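Local atomic coordinates of terminase, large subunit (Bacillus phage spp1, PDB entry 2WBN), a protein that drives viral DNA into empty capsids with ATP and cuts the genome as an endonuclease, the activity housed in the C-terminal domain that this chain represents. Residues Gly38-Thr41 with Asp42-Ala46; Tyr197-Glu200 with Arg201-Lys204. One frame throughout, in Å; residues are numbered along the deposited sequence.

In the fold
Both interactions sit at ends of helices in the RNase H-like nuclease domain. Interaction 1 starts helix 42-47, on the surface, its centre about 19 Å from the centre of the chain. Interaction 2 follows helix 190-198, the helix that carries the manganese ligands His-190 and Asp-193, and is buried. The two centres are 24 Å apart; their nearest atoms are about 12 Å apart. Interaction 1 lies away from the metal site. Interaction 2 lies nearer to it: the side chain of Glu-200 is about 10 Å from that of Asp-111, and Tyr-197 OH is hydrogen-bonded to Asp-56, a ligand of both metals.

Interaction 1 of 2, residues Gly38-Thr41 with Asp42-Ala46; sequences GIIT and DAEVA
A capping box between Thr-41 and Glu-44 opens helix 42-47, at the end of the loop that follows strand 33-35. Thr-41 is the N-cap. Its OG1 accepts a hydrogen bond from Glu-44 N at 3.2 Å. This gives a side-chain acceptor to an amide of the first turn, which has no residue four back within the helix to bond to. In return, the backbone N of Thr-41 donates to Glu-44 OE2 at 2.8 Å. This second bond is nearly straight, with an angle of 170° at the hydrogen. The donor comes from above the carboxylate plane, 41° out of it.

The torsions place both groups. Thr-41 OG1 stands between its own N and carbonyl carbon (chi1 62°), where it faces the first turn. Glu-44 CG lies beside its own backbone N, and the chain then runs extended through chi2. The two side chains cross at about a right angle, and Thr-41 OG1 lies 3.1 Å from Glu-44 CG.

The first regular helical bond follows at once, from Val-45 N to Thr-41 O at 3.1 Å. The carboxylate at the helix N-terminus is probably also stabilised by the helix dipole.

Beyond the box, Ile-40 CG2 packs against Val-45 CG2 at 3.6 Å. Ile-40 is buried and also touches Phe-48. This apolar contact, between the residue before the N-cap and the fourth residue after it, is a hydrophobic staple. Asp-42 turns to Arg-159, with which it forms a salt bridge, and Arg-159 also bonds Ile-40 O. Asp-156 accepts from the N atoms of Gly-38 and Ile-40. A water links the loop to the carboxylate: it donates to Ile-39 O at 2.8 Å and to Glu-44 OE1 at 2.6 Å.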
loop_
_atom_site.group_PDB
_atom_site.type_symbol
_atom_site.label_atom_id
_atom_site.label_comp_id
_atom_site.label_asym_id
_atom_site.label_seq_id
_atom_site.Cartn_x
_atom_site.Cartn_y
_atom_site.Cartn_z
ATOM N N GLY A 38 8.877 -9.809 -13.990
ATOM C CA GLY A 38 9.716 -8.967 -14.820
ATOM C C GLY A 38 9.074 -7.761 -15.479
ATOM O O GLY A 38 9.746 -7.058 -16.199
ATOM N N ILE A 39 7.791 -7.501 -15.235
ATOM C CA ILE A 39 7.082 -6.421 -15.925
ATOM C C ILE A 39 7.624 -5.022 -15.567
ATOM O O ILE A 39 7.424 -4.073 -16.322
ATOM C CB ILE A 39 5.547 -6.504 -15.642
ATOM C CG1 ILE A 39 4.734 -5.781 -16.714
ATOM C CG2 ILE A 39 5.221 -5.994 -14.214
ATOM C CD1 ILE A 39 3.226 -6.045 -16.575
ATOM N N ILE A 40 8.303 -4.890 -14.425
ATOM C CA ILE A 40 8.985 -3.634 -14.075
ATOM C C ILE A 40 10.497 -3.876 -14.092
ATOM O O ILE A 40 10.987 -4.720 -13.347
ATOM C CB ILE A 40 8.548 -3.101 -12.689
ATOM C CG1 ILE A 40 7.053 -2.742 -12.706
ATOM C CG2 ILE A 40 9.379 -1.881 -12.303
ATOM C CD1 ILE A 40 6.402 -2.638 -11.342
ATOM N N THR A 41 11.224 -3.158 -14.956
ATOM C CA THR A 41 12.683 -3.331 -15.077
ATOM C C THR A 41 13.451 -2.487 -14.057
ATOM O O THR A 41 12.941 -1.509 -13.486
ATOM C CB THR A 41 13.221 -2.967 -16.492
ATOM O OG1 THR A 41 12.954 -1.588 -16.760
ATOM C CG2 THR A 41 12.598 -3.846 -17.595
ATOM N N ASP A 42 14.693 -2.880 -13.828
ATOM C CA ASP A 42 15.600 -2.111 -12.981
ATOM C C ASP A 42 15.744 -0.664 -13.477
ATOM O O ASP A 42 15.765 0.279 -12.680
ATOM C CB ASP A 42 16.968 -2.793 -12.961
ATOM C CG ASP A 42 17.058 -3.916 -11.938
ATOM O OD1 ASP A 42 16.042 -4.269 -11.282
ATOM O OD2 ASP A 42 18.176 -4.461 -11.800
ATOM N N ALA A 43 15.803 -0.504 -14.795
ATOM C CA ALA A 43 15.942 0.804 -15.429
ATOM C C ALA A 43 14.739 1.681 -15.139
ATOM O O ALA A 43 14.889 2.874 -14.883
ATOM C CB ALA A 43 16.133 0.643 -16.930
ATOM N N GLU A 44 13.551 1.085 -15.165
ATOM C CA GLU A 44 12.325 1.799 -14.846
ATOM C C GLU A 44 12.301 2.279 -13.401
ATOM O O GLU A 44 11.945 3.421 -13.136
ATOM C CB GLU A 44 11.108 0.908 -15.067
ATOM C CG GLU A 44 10.780 0.609 -16.506
ATOM C CD GLU A 44 9.546 -0.247 -16.586
ATOM O OE1 GLU A 44 8.432 0.319 -16.508
ATOM O OE2 GLU A 44 9.691 -1.484 -16.658
ATOM N N VAL A 45 12.654 1.392 -12.474
ATOM C CA VAL A 45 12.711 1.737 -11.057
ATOM C C VAL A 45 13.699 2.877 -10.876
ATOM O O VAL A 45 13.486 3.759 -10.067
ATOM C CB VAL A 45 13.119 0.525 -10.177
ATOM C CG1 VAL A 45 13.408 0.963 -8.741
ATOM C CG2 VAL A 45 12.024 -0.558 -10.210
ATOM N N ALA A 46 14.770 2.871 -11.659
ATOM C CA ALA A 46 15.740 3.956 -11.611
ATOM C C ALA A 46 15.129 5.331 -11.964
ATOM O O ALA A 46 15.520 6.324 -11.371
ATOM C CB ALA A 46 16.909 3.640 -12.505
HETATM O O HOH W 1 6.488 -1.399 -16.096
#

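Interaction 2 of 2, residues Tyr197-Glu200 with Arg201-Lys204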
loop_
_atom_site.group_PDB
_atom_site.type_symbol
_atom_site.label_atom_id
_atom_site.label_comp_id
_atom_site.label_asym_id
_atom_site.label_seq_id
_atom_site.Cartn_x
_atom_site.Cartn_y
_atom_site.Cartn_z
ATOM N N TYR A 197 -3.578 4.314 2.075
ATOM C CA TYR A 197 -2.954 5.393 2.845
ATOM C C TYR A 197 -1.970 6.146 1.955
ATOM O O TYR A 197 -1.986 7.356 1.920
ATOM C CB TYR A 197 -2.184 4.916 4.079
ATOM C CG TYR A 197 -2.885 3.918 4.958
ATOM C CD1 TYR A 197 -4.264 3.964 5.155
ATOM C CD2 TYR A 197 -2.152 2.939 5.632
ATOM C CE1 TYR A 197 -4.894 3.046 5.983
ATOM C CE2 TYR A 197 -2.761 2.010 6.421
ATOM C CZ TYR A 197 -4.131 2.071 6.610
ATOM O OH TYR A 197 -4.719 1.151 7.424
ATOM N N ALA A 198 -1.135 5.410 1.223
ATOM C CA ALA A 198 -0.077 6.017 0.415
ATOM C C ALA A 198 -0.627 7.022 -0.597
ATOM O O ALA A 198 0.022 8.029 -0.879
ATOM C CB ALA A 198 0.735 4.936 -0.303
ATOM N N PHE A 199 -1.808 6.728 -1.143
ATOM C CA PHE A 199 -2.460 7.570 -2.156
ATOM C C PHE A 199 -3.610 8.446 -1.657
ATOM O O PHE A 199 -4.330 9.027 -2.473
ATOM C CB PHE A 199 -2.977 6.689 -3.281
ATOM C CG PHE A 199 -1.893 6.190 -4.165
ATOM C CD1 PHE A 199 -1.296 4.966 -3.924
ATOM C CD2 PHE A 199 -1.412 6.982 -5.192
ATOM C CE1 PHE A 199 -0.262 4.510 -4.744
ATOM C CE2 PHE A 199 -0.386 6.529 -6.003
ATOM C CZ PHE A 199 0.193 5.305 -5.766
ATOM N N GLU A 200 -3.785 8.569 -0.341
ATOM C CA GLU A 200 -4.938 9.324 0.171
ATOM C C GLU A 200 -4.969 10.786 -0.299
ATOM O O GLU A 200 -6.044 11.338 -0.499
ATOM C CB GLU A 200 -5.053 9.229 1.704
ATOM C CG GLU A 200 -3.978 9.965 2.483
ATOM C CD GLU A 200 -4.351 10.197 3.947
ATOM O OE1 GLU A 200 -5.252 9.521 4.489
ATOM O OE2 GLU A 200 -3.730 11.083 4.559
ATOM N N ARG A 201 -3.802 11.405 -0.479
ATOM C CA ARG A 201 -3.739 12.828 -0.879
ATOM C C ARG A 201 -3.928 13.034 -2.382
ATOM O O ARG A 201 -3.981 14.173 -2.842
ATOM C CB ARG A 201 -2.405 13.480 -0.483
ATOM C CG ARG A 201 -1.901 13.195 0.934
ATOM C CD ARG A 201 -2.882 13.633 2.013
ATOM N NE ARG A 201 -2.524 13.081 3.323
ATOM C CZ ARG A 201 -1.540 13.531 4.104
ATOM N NH1 ARG A 201 -0.795 14.570 3.733
ATOM N NH2 ARG A 201 -1.310 12.943 5.281
ATOM N N ASP A 202 -4.007 11.953 -3.155
ATOM C CA ASP A 202 -4.106 12.073 -4.605
ATOM C C ASP A 202 -5.528 11.887 -5.116
ATOM O O ASP A 202 -5.756 11.921 -6.313
ATOM C CB ASP A 202 -3.181 11.061 -5.264
ATOM C CG ASP A 202 -1.728 11.346 -4.984
ATOM O OD1 ASP A 202 -1.106 10.600 -4.195
ATOM O OD2 ASP A 202 -1.197 12.315 -5.565
HETATM N N MSE A 203 -6.488 11.724 -4.209
HETATM C CA MSE A 203 -7.828 11.305 -4.602
HETATM C C MSE A 203 -8.808 12.479 -4.691
HETATM O O MSE A 203 -8.491 13.592 -4.267
HETATM C CB MSE A 203 -8.337 10.246 -3.643
HETATM C CG MSE A 203 -7.349 9.121 -3.432
HETATM SE SE MSE A 203 -7.984 7.890 -2.104
HETATM C CE MSE A 203 -6.587 6.518 -2.251
ATOM N N LYS A 204 -9.990 12.189 -5.249
ATOM C CA LYS A 204 -10.989 13.174 -5.736
ATOM C C LYS A 204 -10.815 13.403 -7.240
ATOM O O LYS A 204 -10.210 14.387 -7.667
ATOM C CB LYS A 204 -10.977 14.522 -4.981
ATOM C CG LYS A 204 -11.348 14.416 -3.503
ATOM C CD LYS A 204 -11.593 15.779 -2.892
ATOM C CE LYS A 204 -11.868 15.649 -1.398
ATOM N NZ LYS A 204 -12.299 16.938 -0.786
HETATM O O HOH W 2 -0.964 10.609 -1.316
#
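The backbone makes a type I beta turn at residues 199-202, after helix 190-198, with Asp-202 N donating to Phe-199 O at 3.0 Å. A water sits at the same turn: it donates to Ala-198 O and Asp-202 OD1 and accepts from Arg-201 N.

Glu-200 and Arg-201 lie side by side and point the same way. They form a salt bridge in which Arg-201 NE gives Glu-200 OE2 a bond of 2.6 Å. OE2 is met on its anti side and lies at the edge of the guanidinium, almost in its plane. Arg-201 NH2 adds a weak bond to the same oxygen at 3.1 Å. The two flat groups are turned 43° apart. A Glu-200 chi1 of 70° brings CG to 3.3 Å from Arg-201 N, while Arg-201 bends at chi2, which brings NE back to the carboxylate. Lys-134 N also binds OE2 and Lys-135 N binds OE1, so the buried carboxylate is held at both oxygens. Arg-201 NH2 has a second acid partner in Glu-131.

On another part of the turn, the selenomethionine Met-203 runs back over the peptide, and its CE touches Phe-199 CB at 3.8 Å. The Phe-199 ring is edge-to-face with Trp-69 and Tyr-71. Asp-202 is paired with Arg-52.

The contact ties the end of the helix bearing His-190 and Asp-193 to the central sheet and to the loop after strand 130-132. It is a type I turn that follows the C-terminal end of helix 190-198 in the RNase H-like nuclease fold.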